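Putative diflavin flavoprotein A 5 (Nostoc sp. PCC 7120, PDB 4FEK) probably transfers electrons from NADH to oxygen, reducing it to water, with this chain as its N-terminal metallo-beta-lactamase-like part. Local coordinates at residues 80-85 with 105-110. Numbering follows the deposited sequence.
Sequences LDYVIL and QITFVC
Val83 and Phe108 pair across two neighbouring parallel strands, 80-84 and 107-110. Val83 N donates to Thr107 O, and Val83 O accepts from Val109 N at 2.9 Å. Leu85 N then reaches Val109 O.

The close-packed part takes in the face of Leu80, Val83, Ile106 and Phe108, and the buried pair Ile84 and Val109 on the other face. The Val83 and Phe108 side chains lie side by side, pointing the same way, with Val83 CB 4.0 Å from Phe108 CD2. With chi1 at 176°, Val83 turns CG2 to Ile106 CD1 and CG1 toward the Phe108 ring. Ile106 crosses Leu80 obliquely, bringing its CG2 to 3.6 Å from Leu80 CG. Leu100 of helix 93-102 packs against Ile106 and Phe108 on this side. On the other face, Ile84 CG1 packs on Val109 CB at 3.7 Å.

The end with Asp81, Tyr82, Gln105 and Thr107 is partly open to solvent. Tyr82 CD1 still touches both Val109 CG2 (3.7 Å) and Thr107 CB. A water there donates to Gln105 O and accepts from Thr107 OG1. Asp81 O takes the N-H of Thr107 at 2.8 Å. Gln105, bent at chi2 (-82°), turns its amide back so that NE2 meets a lone pair of Leu80 O at 2.7 Å. Its NE2 also bonds Leu77 O.

The two strands and helix 93-102 form a beta-alpha-beta unit in one sheet of the metallo-beta-lactamase fold.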
ATOM      1  N   LEU A  80      14.056 -13.444  -0.275  1.00 29.71           N
ATOM      2  CA  LEU A  80      13.265 -12.328   0.202  1.00 26.26           C
ATOM      3  C   LEU A  80      13.897 -11.768   1.476  1.00 25.45           C
ATOM      4  O   LEU A  80      14.227 -12.521   2.395  1.00 26.21           O
ATOM      5  CB  LEU A  80      11.834 -12.807   0.450  1.00 25.66           C
ATOM      6  CG  LEU A  80      10.816 -11.838   1.022  1.00 29.21           C
ATOM      7  CD1 LEU A  80      10.812 -10.520   0.240  1.00 31.51           C
ATOM      8  CD2 LEU A  80       9.443 -12.513   0.993  1.00 26.26           C
ATOM      9  N   ASP A  81      14.071 -10.448   1.533  1.00 22.97           N
ATOM     10  CA  ASP A  81      14.742  -9.808   2.673  1.00 23.43           C
ATOM     11  C   ASP A  81      13.771  -9.036   3.574  1.00 24.42           C
ATOM     12  O   ASP A  81      13.828  -9.127   4.816  1.00 25.59           O
ATOM     13  CB  ASP A  81      15.823  -8.840   2.172  1.00 26.88           C
ATOM     14  CG  ASP A  81      16.911  -9.539   1.357  1.00 35.88           C
ATOM     15  OD1 ASP A  81      17.815 -10.125   1.978  1.00 39.84           O
ATOM     16  OD2 ASP A  81      16.858  -9.506   0.105  1.00 36.04           O
ATOM     17  N   TYR A  82      12.891  -8.270   2.938  1.00 16.16           N
ATOM     18  CA  TYR A  82      12.025  -7.347   3.654  1.00 19.54           C
ATOM     19  C   TYR A  82      10.581  -7.451   3.198  1.00 16.87           C
ATOM     20  O   TYR A  82      10.286  -7.671   2.013  1.00 20.08           O
ATOM     21  CB  TYR A  82      12.504  -5.888   3.492  1.00 19.98           C
ATOM     22  CG  TYR A  82      13.928  -5.656   3.930  1.00 23.27           C
ATOM     23  CD1 TYR A  82      14.274  -5.660   5.272  1.00 23.66           C
ATOM     24  CD2 TYR A  82      14.923  -5.435   2.998  1.00 27.25           C
ATOM     25  CE1 TYR A  82      15.594  -5.452   5.673  1.00 28.45           C
ATOM     26  CE2 TYR A  82      16.233  -5.231   3.383  1.00 29.14           C
ATOM     27  CZ  TYR A  82      16.560  -5.235   4.715  1.00 30.49           C
ATOM     28  OH  TYR A  82      17.870  -5.035   5.077  1.00 31.13           O
ATOM     29  N   VAL A  83       9.690  -7.303   4.172  1.00 12.16           N
ATOM     30  CA  VAL A  83       8.256  -7.152   3.938  1.00 10.13           C
ATOM     31  C   VAL A  83       7.905  -5.781   4.555  1.00 14.75           C
ATOM     32  O   VAL A  83       7.984  -5.604   5.777  1.00 19.52           O
ATOM     33  CB  VAL A  83       7.442  -8.279   4.622  1.00 12.34           C
ATOM     34  CG1 VAL A  83       5.958  -8.047   4.445  1.00 11.81           C
ATOM     35  CG2 VAL A  83       7.844  -9.660   4.029  1.00 18.70           C
ATOM     36  N   ILE A  84       7.550  -4.819   3.709  1.00 13.35           N
ATOM     37  CA  ILE A  84       7.223  -3.466   4.185  1.00 15.34           C
ATOM     38  C   ILE A  84       5.704  -3.276   4.297  1.00 18.11           C
ATOM     39  O   ILE A  84       4.956  -3.610   3.372  1.00 18.50           O
ATOM     40  CB  ILE A  84       7.827  -2.411   3.274  1.00 14.18           C
ATOM     41  CG1 ILE A  84       9.360  -2.549   3.283  1.00 21.53           C
ATOM     42  CG2 ILE A  84       7.358  -0.988   3.690  1.00 18.32           C
ATOM     43  CD1 ILE A  84      10.052  -1.906   2.112  1.00 20.84           C
ATOM     44  N   LEU A  85       5.265  -2.747   5.435  1.00 18.40           N
ATOM     45  CA  LEU A  85       3.841  -2.584   5.727  1.00 17.65           C
ATOM     46  C   LEU A  85       3.435  -1.123   5.680  1.00 18.73           C
ATOM     47  O   LEU A  85       4.003  -0.288   6.402  1.00 18.20           O
ATOM     48  CB  LEU A  85       3.540  -3.121   7.119  1.00 17.83           C
ATOM     49  CG  LEU A  85       3.941  -4.567   7.388  1.00 25.70           C
ATOM     50  CD1 LEU A  85       3.385  -4.982   8.727  1.00 26.68           C
ATOM     51  CD2 LEU A  85       3.401  -5.438   6.271  1.00 24.61           C
ATOM     52  N   GLN A 105      13.424 -16.021   7.136  1.00 31.11           N
ATOM     53  CA  GLN A 105      14.472 -15.010   7.236  1.00 35.00           C
ATOM     54  C   GLN A 105      13.989 -13.544   7.066  1.00 35.41           C
ATOM     55  O   GLN A 105      14.755 -12.610   7.301  1.00 33.66           O
ATOM     56  CB  GLN A 105      15.565 -15.298   6.201  1.00 31.70           C
ATOM     57  CG  GLN A 105      15.277 -14.765   4.790  1.00 29.66           C
ATOM     58  CD  GLN A 105      14.363 -15.668   3.967  1.00 30.95           C
ATOM     59  OE1 GLN A 105      13.971 -16.741   4.407  1.00 33.90           O
ATOM     60  NE2 GLN A 105      14.027 -15.226   2.761  1.00 30.62           N
ATOM     61  N   ILE A 106      12.740 -13.338   6.655  1.00 30.68           N
ATOM     62  CA  ILE A 106      12.279 -11.972   6.357  1.00 24.67           C
ATOM     63  C   ILE A 106      12.343 -11.018   7.544  1.00 25.94           C
ATOM     64  O   ILE A 106      12.223 -11.418   8.706  1.00 26.62           O
ATOM     65  CB  ILE A 106      10.845 -11.946   5.830  1.00 23.64           C
ATOM     66  CG1 ILE A 106       9.903 -12.608   6.832  1.00 27.17           C
ATOM     67  CG2 ILE A 106      10.764 -12.628   4.507  1.00 23.67           C
ATOM     68  CD1 ILE A 106       8.446 -12.680   6.340  1.00 32.74           C
ATOM     69  N   THR A 107      12.524  -9.739   7.236  1.00 25.64           N
ATOM     70  CA  THR A 107      12.425  -8.705   8.253  1.00 26.70           C
ATOM     71  C   THR A 107      11.239  -7.830   7.914  1.00 21.77           C
ATOM     72  O   THR A 107      11.068  -7.400   6.772  1.00 17.82           O
ATOM     73  CB  THR A 107      13.706  -7.856   8.358  1.00 28.29           C
ATOM     74  OG1 THR A 107      14.758  -8.680   8.860  1.00 32.49           O
ATOM     75  CG2 THR A 107      13.496  -6.680   9.324  1.00 26.96           C
ATOM     76  N   PHE A 108      10.387  -7.634   8.906  1.00 18.97           N
ATOM     77  CA  PHE A 108       9.255  -6.739   8.780  1.00 26.74           C
ATOM     78  C   PHE A 108       9.712  -5.300   8.964  1.00 28.19           C
ATOM     79  O   PHE A 108      10.475  -4.988   9.885  1.00 32.78           O
ATOM     80  CB  PHE A 108       8.182  -7.111   9.803  1.00 26.08           C
ATOM     81  CG  PHE A 108       7.480  -8.385   9.479  1.00 27.55           C
ATOM     82  CD1 PHE A 108       7.860  -9.577  10.078  1.00 30.71           C
ATOM     83  CD2 PHE A 108       6.476  -8.404   8.526  1.00 25.90           C
ATOM     84  CE1 PHE A 108       7.225 -10.760   9.755  1.00 33.08           C
ATOM     85  CE2 PHE A 108       5.838  -9.576   8.195  1.00 30.85           C
ATOM     86  CZ  PHE A 108       6.212 -10.765   8.814  1.00 33.40           C
ATOM     87  N   VAL A 109       9.257  -4.436   8.065  1.00 23.74           N
ATOM     88  CA  VAL A 109       9.604  -3.018   8.088  1.00 18.90           C
ATOM     89  C   VAL A 109       8.274  -2.275   8.221  1.00 20.66           C
ATOM     90  O   VAL A 109       7.358  -2.443   7.416  1.00 19.82           O
ATOM     91  CB  VAL A 109      10.339  -2.583   6.803  1.00 22.03           C
ATOM     92  CG1 VAL A 109      10.661  -1.070   6.851  1.00 20.11           C
ATOM     93  CG2 VAL A 109      11.621  -3.394   6.623  1.00 19.09           C
ATOM     94  N   CYS A 110       8.136  -1.511   9.287  1.00 17.93           N
ATOM     95  CA  CYS A 110       6.859  -0.874   9.558  1.00 18.09           C
ATOM     96  C   CYS A 110       7.086   0.417  10.304  1.00 19.19           C
ATOM     97  O   CYS A 110       8.187   0.698  10.762  1.00 21.09           O
ATOM     98  CB  CYS A 110       5.955  -1.791  10.398  1.00 19.27           C
ATOM     99  SG  CYS A 110       6.687  -2.307  11.993  1.00 27.88           S
TER
HETATM  100  O   HOH W   1      15.746 -10.090   6.167  1.00 32.50           O